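Local coordinates for protein 373aa long hypothetical citrate synthase (Sulfolobus tokodaii, PDB 1VGP) that is of unconfirmed function but belongs to the citrate synthase family of largely helical proteins, with two chains in its assembly, at residues R265-Y270 / P307-F312; K272-K277 / S314-S319. All blocks are in the same frame, centred on the assembly; numbering follows the deposited sequence.

Coming from the N terminus, the chain reaches helix 262-278 after most of its other helices; this helix supplies 265-270 and then 272-277. The chain continues through helix 281-300 and returns as helix 309-319, preceded by a short loop. Interaction 1 then closes a loop of 36 residues by bringing 307-312 onto 265-270. Interaction 2 closes another of the same length by bringing 314-319 onto 272-277. The segments alternate along the chain, so the two contacts cross and neither nests in the other. Both helices advance in the same general direction. The contact centres lie about 11 Å apart, and Leu-267 of interaction 1 packs on Val-316 of interaction 2. Together they make one continuous helix-helix interface.

Interaction 1: R265-Y270 / P307-F312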
ATOM      1  N   ARG A 265      29.200   7.223   8.765  1.00 29.51           N
ATOM      2  CA  ARG A 265      30.396   8.016   8.991  1.00 32.29           C
ATOM      3  C   ARG A 265      30.012   9.476   9.230  1.00 32.20           C
ATOM      4  O   ARG A 265      30.516  10.118  10.147  1.00 32.29           O
ATOM      5  CB  ARG A 265      31.350   7.903   7.797  1.00 33.93           C
ATOM      6  CG  ARG A 265      32.789   8.233   8.150  1.00 40.59           C
ATOM      7  CD  ARG A 265      33.714   8.183   6.942  1.00 44.02           C
ATOM      8  NE  ARG A 265      34.054   6.816   6.532  1.00 48.93           N
ATOM      9  CZ  ARG A 265      34.642   5.898   7.306  1.00 51.41           C
ATOM     10  NH1 ARG A 265      34.884   6.137   8.598  1.00 49.03           N
ATOM     11  NH2 ARG A 265      35.003   4.732   6.771  1.00 50.40           N
ATOM     12  N   ILE A 266      29.100   9.989   8.410  1.00 31.42           N
ATOM     13  CA  ILE A 266      28.660  11.369   8.529  1.00 32.06           C
ATOM     14  C   ILE A 266      27.876  11.588   9.821  1.00 33.90           C
ATOM     15  O   ILE A 266      28.076  12.587  10.508  1.00 37.13           O
ATOM     16  CB  ILE A 266      27.772  11.772   7.337  1.00 30.67           C
ATOM     17  CG1 ILE A 266      28.580  11.699   6.040  1.00 31.12           C
ATOM     18  CG2 ILE A 266      27.231  13.173   7.549  1.00 30.45           C
ATOM     19  CD1 ILE A 266      27.758  11.954   4.792  1.00 29.80           C
ATOM     20  N   LEU A 267      26.992  10.652  10.149  1.00 32.20           N
ATOM     21  CA  LEU A 267      26.113  10.807  11.297  1.00 33.10           C
ATOM     22  C   LEU A 267      26.864  10.664  12.623  1.00 33.40           C
ATOM     23  O   LEU A 267      26.450  11.221  13.646  1.00 32.19           O
ATOM     24  CB  LEU A 267      24.973   9.786  11.236  1.00 32.85           C
ATOM     25  CG  LEU A 267      23.765  10.073  12.133  1.00 34.13           C
ATOM     26  CD1 LEU A 267      23.234  11.471  11.867  1.00 34.52           C
ATOM     27  CD2 LEU A 267      22.686   9.056  11.881  1.00 30.60           C
ATOM     28  N   LYS A 268      27.967   9.920  12.605  1.00 34.37           N
ATOM     29  CA  LYS A 268      28.739   9.683  13.822  1.00 35.29           C
ATOM     30  C   LYS A 268      29.181  10.980  14.486  1.00 35.54           C
ATOM     31  O   LYS A 268      29.248  11.067  15.712  1.00 35.72           O
ATOM     32  CB  LYS A 268      29.972   8.834  13.519  1.00 33.37           C
ATOM     33  CG  LYS A 268      30.883   8.650  14.717  1.00 31.65           C
ATOM     34  CD  LYS A 268      32.042   7.718  14.409  1.00 28.86           C
ATOM     35  CE  LYS A 268      32.990   7.629  15.589  1.00 27.17           C
ATOM     36  NZ  LYS A 268      34.155   6.774  15.265  1.00 27.74           N
ATOM     37  N   GLN A 269      29.494  11.986  13.680  1.00 36.45           N
ATOM     38  CA  GLN A 269      30.012  13.228  14.233  1.00 37.56           C
ATOM     39  C   GLN A 269      28.939  13.898  15.082  1.00 34.37           C
ATOM     40  O   GLN A 269      29.246  14.508  16.106  1.00 35.60           O
ATOM     41  CB  GLN A 269      30.476  14.163  13.109  1.00 40.44           C
ATOM     42  CG  GLN A 269      29.329  14.710  12.246  1.00 46.66           C
ATOM     43  CD  GLN A 269      29.792  15.653  11.136  1.00 46.87           C
ATOM     44  OE1 GLN A 269      30.143  16.823  11.387  1.00 45.80           O
ATOM     45  NE2 GLN A 269      29.789  15.150   9.900  1.00 46.20           N
ATOM     46  N   TYR A 270      27.681  13.768  14.665  1.00 31.71           N
ATOM     47  CA  TYR A 270      26.567  14.412  15.378  1.00 31.38           C
ATOM     48  C   TYR A 270      26.096  13.595  16.577  1.00 30.17           C
ATOM     49  O   TYR A 270      25.659  14.152  17.583  1.00 28.21           O
ATOM     50  CB  TYR A 270      25.386  14.656  14.429  1.00 30.15           C
ATOM     51  CG  TYR A 270      25.702  15.623  13.304  1.00 32.35           C
ATOM     52  CD1 TYR A 270      25.994  15.156  12.017  1.00 28.74           C
ATOM     53  CD2 TYR A 270      25.783  16.997  13.537  1.00 29.86           C
ATOM     54  CE1 TYR A 270      26.363  16.026  11.005  1.00 27.50           C
ATOM     55  CE2 TYR A 270      26.155  17.876  12.519  1.00 27.46           C
ATOM     56  CZ  TYR A 270      26.446  17.388  11.266  1.00 27.44           C
ATOM     57  OH  TYR A 270      26.838  18.249  10.268  1.00 31.86           O
ATOM     58  N   PRO A 307      29.777  -0.786  10.811  1.00 35.18           N
ATOM     59  CA  PRO A 307      28.571  -0.117  11.310  1.00 36.09           C
ATOM     60  C   PRO A 307      27.786   0.544  10.174  1.00 35.04           C
ATOM     61  O   PRO A 307      28.362   0.964   9.179  1.00 36.68           O
ATOM     62  CB  PRO A 307      29.115   0.890  12.331  1.00 35.07           C
ATOM     63  CG  PRO A 307      30.551   1.047  11.991  1.00 31.96           C
ATOM     64  CD  PRO A 307      30.999  -0.273  11.456  1.00 31.33           C
ATOM     65  N   ASN A 308      26.469   0.617  10.325  1.00 34.22           N
ATOM     66  CA  ASN A 308      25.623   1.242   9.322  1.00 32.26           C
ATOM     67  C   ASN A 308      24.878   2.401   9.960  1.00 33.04           C
ATOM     68  O   ASN A 308      24.987   2.627  11.171  1.00 32.89           O
ATOM     69  CB  ASN A 308      24.615   0.232   8.768  1.00 31.21           C
ATOM     70  CG  ASN A 308      23.640  -0.247   9.825  1.00 33.32           C
ATOM     71  OD1 ASN A 308      23.021   0.565  10.524  1.00 31.47           O
ATOM     72  ND2 ASN A 308      23.492  -1.568   9.951  1.00 34.05           N
ATOM     73  N   VAL A 309      24.110   3.127   9.153  1.00 32.10           N
ATOM     74  CA  VAL A 309      23.471   4.342   9.631  1.00 32.52           C
ATOM     75  C   VAL A 309      22.667   4.128  10.915  1.00 32.15           C
ATOM     76  O   VAL A 309      22.673   4.987  11.791  1.00 28.83           O
ATOM     77  CB  VAL A 309      22.557   4.950   8.548  1.00 32.95           C
ATOM     78  CG1 VAL A 309      21.373   4.044   8.296  1.00 32.08           C
ATOM     79  CG2 VAL A 309      22.097   6.329   8.979  1.00 29.65           C
ATOM     80  N   ASP A 310      21.985   2.990  11.025  1.00 34.84           N
ATOM     81  CA  ASP A 310      21.165   2.692  12.203  1.00 37.71           C
ATOM     82  C   ASP A 310      21.978   2.702  13.490  1.00 38.41           C
ATOM     83  O   ASP A 310      21.456   2.989  14.566  1.00 40.61           O
ATOM     84  CB  ASP A 310      20.488   1.321  12.073  1.00 37.33           C
ATOM     85  CG  ASP A 310      19.549   1.239  10.876  1.00 38.27           C
ATOM     86  OD1 ASP A 310      19.384   0.120  10.337  1.00 38.29           O
ATOM     87  OD2 ASP A 310      18.985   2.285  10.471  1.00 36.58           O
ATOM     88  N   PHE A 311      23.261   2.386  13.377  1.00 39.12           N
ATOM     89  CA  PHE A 311      24.138   2.300  14.537  1.00 38.63           C
ATOM     90  C   PHE A 311      24.240   3.625  15.284  1.00 38.71           C
ATOM     91  O   PHE A 311      24.326   3.646  16.505  1.00 39.45           O
ATOM     92  CB  PHE A 311      25.528   1.848  14.101  1.00 36.85           C
ATOM     93  CG  PHE A 311      26.453   1.553  15.240  1.00 33.89           C
ATOM     94  CD1 PHE A 311      27.314   2.532  15.720  1.00 32.35           C
ATOM     95  CD2 PHE A 311      26.466   0.295  15.835  1.00 30.86           C
ATOM     96  CE1 PHE A 311      28.187   2.266  16.777  1.00 30.53           C
ATOM     97  CE2 PHE A 311      27.336   0.018  16.898  1.00 29.40           C
ATOM     98  CZ  PHE A 311      28.198   1.010  17.368  1.00 27.78           C
ATOM     99  N   PHE A 312      24.235   4.732  14.557  1.00 38.80           N
ATOM    100  CA  PHE A 312      24.290   6.025  15.207  1.00 39.47           C
ATOM    101  C   PHE A 312      22.950   6.744  15.177  1.00 40.89           C
ATOM    102  O   PHE A 312      22.668   7.568  16.050  1.00 43.62           O
ATOM    103  CB  PHE A 312      25.361   6.903  14.562  1.00 39.60           C
ATOM    104  CG  PHE A 312      26.761   6.406  14.777  1.00 39.13           C
ATOM    105  CD1 PHE A 312      27.508   5.910  13.706  1.00 37.66           C
ATOM    106  CD2 PHE A 312      27.347   6.451  16.038  1.00 36.83           C
ATOM    107  CE1 PHE A 312      28.813   5.472  13.888  1.00 36.50           C
ATOM    108  CE2 PHE A 312      28.647   6.016  16.232  1.00 36.35           C
ATOM    109  CZ  PHE A 312      29.385   5.525  15.153  1.00 37.06           C
TER
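The ring of Phe-312 is covered on one face by Lys-268 and on the opposite face by Phe-311. Lys-268 CB makes a CH-pi contact 3.7 Å from the centroid of the Phe-312 ring, 17° off the normal. The lysine chain is fully extended, with CG anti to the backbone N (chi1 175°). It therefore runs on across the ring, where CG lies 3.5 Å from Phe-312 CZ. Its NZ goes on to a salt bridge with Glu-293. Behind this face, Phe-311 CD1 sits over the ring centre, while Phe-312 CD1 meets the edge of the Phe-311 ring.

Beside the ring, Leu-267 makes the apolar part of the contact. Its CD2 is 4.0 Å from Val-309 CG2, and its CG is 4.3 Å from Phe-312 CB. No hydrogen bond joins the segments. Asn-308 is the N-cap of helix 309-319, and its OD1 accepts weakly from Asp-310 N and Phe-311 N.

The contact is buried packing between the start of helix 309-319 and the first half of helix 262-278. Helix 164-175 lies against Leu-267, helix 34-40 against Ile-266, and helix 281-300 against Lys-268 and Phe-312.

Interaction 2: K272-K277 / S314-S319; sequences KLLAEK and SIVFYS
Val-316 and Ser-319 meet Leu-274 where helix 309-319 packs against helix 262-278, part of the largely helical citrate synthase fold. The contact is small and apolar, and no hydrogen bond crosses it.

Early in 314-319, Ser-314 faces helix 221-228 instead, and its OG is hydrogen-bonded to Asp-310 O within its own helix. The CB of Ile-315 points toward 272-277, but its side chain makes no direct touch with that segment. It packs on Phe-226 of helix 221-228. Val-316 makes the first direct touch. Its CG1 is anti to the backbone N (chi1 166°) and lies 4.1 Å from Leu-274 CD1. The two side chains cross at about a right angle. Val-316 also rests on Ala-271, one turn back along helix 262-278.

Phe-317 turns to the far side, where its ring meets that of Phe-327. Tyr-318 also takes no part and reaches Lys-227 with its hydroxyl.

Ser-319 is the closing contact, on the last turn of its helix. Its CB is 4.0 Å from Leu-274 CB. Leu-274 CD1 also reaches this carbon, so one methyl touches both Val-316 and Ser-319. Helix 164-175 also packs on Leu-274, through Ile-165 and Ala-169. Ser-319 meets the leucine with carbon because its hydroxyl is turned back to its own helix. Ser-319 OG donates to Ile-315 O at 2.7 Å, from 46° above the carbonyl plane, and the same oxygen accepts from Ser-319 N at 2.8 Å.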
ATOM      1  N   LYS A 272      28.144  11.855  18.385  1.00 32.20           N
ATOM      2  CA  LYS A 272      29.186  12.249  19.309  1.00 32.43           C
ATOM      3  C   LYS A 272      28.975  13.661  19.871  1.00 34.79           C
ATOM      4  O   LYS A 272      29.054  13.857  21.085  1.00 36.36           O
ATOM      5  CB  LYS A 272      30.520  12.146  18.597  1.00 29.33           C
ATOM      6  CG  LYS A 272      31.728  12.333  19.472  1.00 29.01           C
ATOM      7  CD  LYS A 272      32.983  12.278  18.618  1.00 26.71           C
ATOM      8  CE  LYS A 272      34.212  11.990  19.444  1.00 29.83           C
ATOM      9  NZ  LYS A 272      35.169  13.126  19.423  1.00 33.27           N
ATOM     10  N   LEU A 273      28.708  14.645  19.010  1.00 35.06           N
ATOM     11  CA  LEU A 273      28.546  16.026  19.478  1.00 34.76           C
ATOM     12  C   LEU A 273      27.357  16.162  20.421  1.00 34.19           C
ATOM     13  O   LEU A 273      27.484  16.719  21.508  1.00 34.59           O
ATOM     14  CB  LEU A 273      28.355  16.991  18.306  1.00 35.09           C
ATOM     15  CG  LEU A 273      29.028  18.374  18.436  1.00 34.43           C
ATOM     16  CD1 LEU A 273      28.397  19.328  17.435  1.00 34.65           C
ATOM     17  CD2 LEU A 273      28.896  18.921  19.846  1.00 34.22           C
ATOM     18  N   LEU A 274      26.205  15.656  19.998  1.00 34.13           N
ATOM     19  CA  LEU A 274      24.993  15.727  20.803  1.00 33.65           C
ATOM     20  C   LEU A 274      25.209  15.056  22.158  1.00 33.99           C
ATOM     21  O   LEU A 274      24.896  15.627  23.209  1.00 33.42           O
ATOM     22  CB  LEU A 274      23.837  15.039  20.074  1.00 32.79           C
ATOM     23  CG  LEU A 274      23.263  15.776  18.860  1.00 32.76           C
ATOM     24  CD1 LEU A 274      22.260  14.889  18.119  1.00 30.83           C
ATOM     25  CD2 LEU A 274      22.597  17.049  19.330  1.00 32.60           C
ATOM     26  N   ALA A 275      25.758  13.846  22.119  1.00 32.81           N
ATOM     27  CA  ALA A 275      25.985  13.070  23.324  1.00 32.25           C
ATOM     28  C   ALA A 275      26.832  13.849  24.310  1.00 33.22           C
ATOM     29  O   ALA A 275      26.465  13.987  25.476  1.00 32.60           O
ATOM     30  CB  ALA A 275      26.669  11.759  22.986  1.00 31.77           C
ATOM     31  N   GLU A 276      27.969  14.358  23.853  1.00 33.69           N
ATOM     32  CA  GLU A 276      28.892  14.980  24.775  1.00 36.61           C
ATOM     33  C   GLU A 276      28.402  16.357  25.226  1.00 36.45           C
ATOM     34  O   GLU A 276      28.884  16.916  26.209  1.00 37.65           O
ATOM     35  CB  GLU A 276      30.305  15.056  24.166  1.00 35.14           C
ATOM     36  CG  GLU A 276      30.431  15.804  22.861  1.00 38.98           C
ATOM     37  CD  GLU A 276      31.742  15.495  22.137  1.00 41.13           C
ATOM     38  OE1 GLU A 276      32.027  16.156  21.117  1.00 46.32           O
ATOM     39  OE2 GLU A 276      32.485  14.591  22.583  1.00 38.96           O
ATOM     40  N   LYS A 277      27.411  16.887  24.527  1.00 38.44           N
ATOM     41  CA  LYS A 277      26.790  18.142  24.932  1.00 40.63           C
ATOM     42  C   LYS A 277      25.632  17.889  25.899  1.00 43.55           C
ATOM     43  O   LYS A 277      25.238  18.784  26.641  1.00 45.19           O
ATOM     44  CB  LYS A 277      26.287  18.900  23.698  1.00 39.30           C
ATOM     45  CG  LYS A 277      26.898  20.265  23.504  1.00 36.28           C
ATOM     46  CD  LYS A 277      28.404  20.203  23.302  1.00 36.42           C
ATOM     47  CE  LYS A 277      28.980  21.611  23.171  1.00 37.35           C
ATOM     48  NZ  LYS A 277      30.469  21.684  23.237  1.00 36.32           N
ATOM     49  N   SER A 314      20.089   5.916  15.963  1.00 40.91           N
ATOM     50  CA  SER A 314      19.241   5.674  17.124  1.00 41.79           C
ATOM     51  C   SER A 314      19.724   6.400  18.381  1.00 41.00           C
ATOM     52  O   SER A 314      18.931   6.710  19.271  1.00 40.11           O
ATOM     53  CB  SER A 314      19.139   4.171  17.399  1.00 43.56           C
ATOM     54  OG  SER A 314      20.408   3.550  17.336  1.00 50.37           O
ATOM     55  N   ILE A 315      21.021   6.674  18.464  1.00 38.42           N
ATOM     56  CA  ILE A 315      21.505   7.561  19.513  1.00 37.08           C
ATOM     57  C   ILE A 315      21.002   8.973  19.232  1.00 34.72           C
ATOM     58  O   ILE A 315      20.494   9.651  20.127  1.00 33.23           O
ATOM     59  CB  ILE A 315      23.048   7.574  19.584  1.00 39.72           C
ATOM     60  CG1 ILE A 315      23.548   6.280  20.228  1.00 43.75           C
ATOM     61  CG2 ILE A 315      23.531   8.752  20.425  1.00 40.39           C
ATOM     62  CD1 ILE A 315      25.056   6.140  20.239  1.00 45.09           C
ATOM     63  N   VAL A 316      21.146   9.404  17.982  1.00 31.45           N
ATOM     64  CA  VAL A 316      20.773  10.752  17.587  1.00 31.16           C
ATOM     65  C   VAL A 316      19.284  11.028  17.809  1.00 32.31           C
ATOM     66  O   VAL A 316      18.918  11.974  18.511  1.00 31.85           O
ATOM     67  CB  VAL A 316      21.114  10.999  16.101  1.00 31.99           C
ATOM     68  CG1 VAL A 316      20.418  12.269  15.596  1.00 29.32           C
ATOM     69  CG2 VAL A 316      22.629  11.103  15.938  1.00 28.08           C
ATOM     70  N   PHE A 317      18.431  10.199  17.212  1.00 31.47           N
ATOM     71  CA  PHE A 317      16.993  10.323  17.391  1.00 33.36           C
ATOM     72  C   PHE A 317      16.654  10.428  18.881  1.00 34.74           C
ATOM     73  O   PHE A 317      15.769  11.189  19.290  1.00 35.55           O
ATOM     74  CB  PHE A 317      16.279   9.116  16.769  1.00 32.31           C
ATOM     75  CG  PHE A 317      16.201   9.154  15.260  1.00 29.33           C
ATOM     76  CD1 PHE A 317      16.130  10.361  14.572  1.00 29.65           C
ATOM     77  CD2 PHE A 317      16.185   7.970  14.526  1.00 28.05           C
ATOM     78  CE1 PHE A 317      16.044  10.398  13.172  1.00 26.46           C
ATOM     79  CE2 PHE A 317      16.100   7.995  13.131  1.00 27.88           C
ATOM     80  CZ  PHE A 317      16.030   9.209  12.452  1.00 27.06           C
ATOM     81  N   TYR A 318      17.366   9.654  19.690  1.00 35.30           N
ATOM     82  CA  TYR A 318      17.172   9.644  21.131  1.00 35.17           C
ATOM     83  C   TYR A 318      17.570  11.005  21.699  1.00 35.02           C
ATOM     84  O   TYR A 318      16.758  11.677  22.329  1.00 35.25           O
ATOM     85  CB  TYR A 318      18.022   8.527  21.736  1.00 36.46           C
ATOM     86  CG  TYR A 318      17.684   8.149  23.164  1.00 41.99           C
ATOM     87  CD1 TYR A 318      18.636   8.285  24.177  1.00 45.49           C
ATOM     88  CD2 TYR A 318      16.433   7.615  23.501  1.00 42.86           C
ATOM     89  CE1 TYR A 318      18.364   7.901  25.482  1.00 47.49           C
ATOM     90  CE2 TYR A 318      16.147   7.226  24.808  1.00 44.20           C
ATOM     91  CZ  TYR A 318      17.118   7.370  25.794  1.00 48.14           C
ATOM     92  OH  TYR A 318      16.875   6.992  27.098  1.00 50.43           O
ATOM     93  N   SER A 319      18.808  11.424  21.452  1.00 34.31           N
ATOM     94  CA  SER A 319      19.266  12.724  21.920  1.00 36.76           C
ATOM     95  C   SER A 319      18.351  13.855  21.497  1.00 37.72           C
ATOM     96  O   SER A 319      18.290  14.884  22.165  1.00 40.96           O
ATOM     97  CB  SER A 319      20.666  13.021  21.404  1.00 36.47           C
ATOM     98  OG  SER A 319      21.459  11.859  21.443  1.00 42.09           O
TER